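Local coordinates for TrwC (Escherichia coli, PDB 1ZM5), which probably nicks and unwinds plasmid DNA in conjugative transfer, the piece here being its relaxase domain, with copper and DNA bound, at residues B[109-114]-B[160-165]. Residues are numbered along the deposited sequence; the frame is centred on the assembly and turned at random.
With CU (copper (II) ion), chain D.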
# COMPACT_ATOMS: atom_id res chain seq x y z
N ALA B 109 -2.29 -9.25 -11.63
CA ALA B 109 -3.60 -9.35 -10.99
C ALA B 109 -3.65 -8.35 -9.85
O ALA B 109 -4.60 -7.58 -9.72
CB ALA B 109 -3.81 -10.77 -10.46
N HIS B 110 -2.60 -8.37 -9.03
CA HIS B 110 -2.47 -7.48 -7.89
C HIS B 110 -2.43 -6.03 -8.35
O HIS B 110 -3.11 -5.18 -7.78
CB HIS B 110 -1.19 -7.83 -7.12
CG HIS B 110 -0.80 -6.81 -6.09
ND1 HIS B 110 -1.44 -6.69 -4.88
CD2 HIS B 110 0.15 -5.85 -6.12
CE1 HIS B 110 -0.90 -5.70 -4.19
NE2 HIS B 110 0.06 -5.17 -4.93
N ASP B 111 -1.64 -5.74 -9.38
CA ASP B 111 -1.55 -4.36 -9.86
C ASP B 111 -2.89 -3.84 -10.37
O ASP B 111 -3.21 -2.67 -10.19
CB ASP B 111 -0.49 -4.22 -10.95
CG ASP B 111 0.91 -4.54 -10.45
OD1 ASP B 111 1.18 -4.31 -9.25
OD2 ASP B 111 1.73 -5.00 -11.26
N ARG B 112 -3.68 -4.70 -11.00
CA ARG B 112 -4.98 -4.27 -11.49
C ARG B 112 -5.91 -4.04 -10.30
O ARG B 112 -6.55 -2.99 -10.21
CB ARG B 112 -5.59 -5.31 -12.43
CG ARG B 112 -4.88 -5.40 -13.75
CD ARG B 112 -5.30 -6.64 -14.51
NE ARG B 112 -4.61 -6.72 -15.79
CZ ARG B 112 -4.63 -7.80 -16.58
NH1 ARG B 112 -5.30 -8.87 -16.21
NH2 ARG B 112 -3.98 -7.78 -17.74
N ALA B 113 -5.96 -5.00 -9.39
CA ALA B 113 -6.82 -4.85 -8.22
C ALA B 113 -6.49 -3.50 -7.57
O ALA B 113 -7.39 -2.75 -7.18
CB ALA B 113 -6.58 -6.00 -7.23
N VAL B 114 -5.21 -3.18 -7.47
CA VAL B 114 -4.82 -1.92 -6.85
C VAL B 114 -5.24 -0.71 -7.67
O VAL B 114 -5.76 0.25 -7.12
CB VAL B 114 -3.28 -1.84 -6.62
CG1 VAL B 114 -2.91 -0.43 -6.14
CG2 VAL B 114 -2.84 -2.87 -5.59
N LEU B 160 3.68 -9.67 -1.01
CA LEU B 160 3.34 -8.81 -2.13
C LEU B 160 2.48 -7.64 -1.69
O LEU B 160 1.36 -7.82 -1.20
CB LEU B 160 2.62 -9.62 -3.23
CG LEU B 160 2.14 -8.84 -4.47
CD1 LEU B 160 3.31 -8.17 -5.16
CD2 LEU B 160 1.44 -9.78 -5.45
N HIS B 161 3.00 -6.44 -1.86
CA HIS B 161 2.23 -5.27 -1.49
C HIS B 161 2.65 -4.02 -2.23
O HIS B 161 3.76 -3.92 -2.76
CB HIS B 161 2.28 -5.04 0.03
CG HIS B 161 3.64 -4.69 0.56
ND1 HIS B 161 4.66 -5.62 0.66
CD2 HIS B 161 4.12 -3.54 1.09
CE1 HIS B 161 5.70 -5.05 1.23
NE2 HIS B 161 5.40 -3.79 1.50
N THR B 162 1.73 -3.07 -2.29
CA THR B 162 2.01 -1.81 -2.96
C THR B 162 1.66 -0.67 -2.04
O THR B 162 0.66 -0.71 -1.30
CB THR B 162 1.15 -1.65 -4.25
OG1 THR B 162 1.41 -2.73 -5.15
CG2 THR B 162 1.47 -0.32 -4.92
N HIS B 163 2.51 0.35 -2.07
CA HIS B 163 2.31 1.56 -1.30
C HIS B 163 1.75 2.56 -2.30
O HIS B 163 2.43 2.96 -3.24
CB HIS B 163 3.65 2.05 -0.77
CG HIS B 163 4.24 1.17 0.29
ND1 HIS B 163 3.69 1.07 1.55
CD2 HIS B 163 5.30 0.34 0.26
CE1 HIS B 163 4.39 0.19 2.25
NE2 HIS B 163 5.37 -0.27 1.49
N ALA B 164 0.49 2.95 -2.12
CA ALA B 164 -0.11 3.93 -3.01
C ALA B 164 -0.02 5.26 -2.28
O ALA B 164 -0.85 5.56 -1.43
CB ALA B 164 -1.56 3.57 -3.30
N VAL B 165 1.01 6.04 -2.57
CA VAL B 165 1.15 7.31 -1.89
C VAL B 165 0.36 8.41 -2.59
O VAL B 165 0.73 8.91 -3.66
CB VAL B 165 2.62 7.74 -1.78
CG1 VAL B 165 2.72 9.09 -1.07
CG2 VAL B 165 3.41 6.69 -1.01
CU CU D . 6.76 -2.02 1.46
O HOH W 1 0.88 -2.07 -7.65
O HOH W 2 6.08 -2.31 3.52
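The buried hydroxyl OG1 of Thr-162 is gripped twice from the helix side: NE2 of His-110 forms a somewhat bent hydrogen bond (2.8 Å, 147°) with OG1 of Thr-162, met at the imidazole edge near the ring plane, and a water bridges the same oxygen to OD1 of Asp-111, whose OD2 is in a salt bridge with Arg-149. With CG of His-110 swung anti to its own backbone N (chi1 168°), the ring reaches off the helix and is clamped between aliphatic groups. CG of Leu-160 sits over the centre of one face in a CH-pi contact, 4.0 Å from the ring centroid, while CG2 of Val-114 covers the opposite face nearer the rim. Since ND1 is hydrogen-bonded to Tyr-196, both ring nitrogens are engaged and the ring's rotation is fixed. Replacing the ring by an alanine's methyl is likely to cost Thr-162 and Tyr-196 their shared partner and open a gap between Leu-160 and Val-114. The strand's other side carries the metal: His-161, its ND1 bonded to Gln-159 O, and His-163 bind copper through NE2, each at 2.2 Å; His-150 and a water complete this relaxase family's three-histidine centre. Helix 104-122 thus lies on the sheet face opposite the metal, helix 189-206 packing against that helix and strands 81-89 and 145-152 flanking strand 158-171.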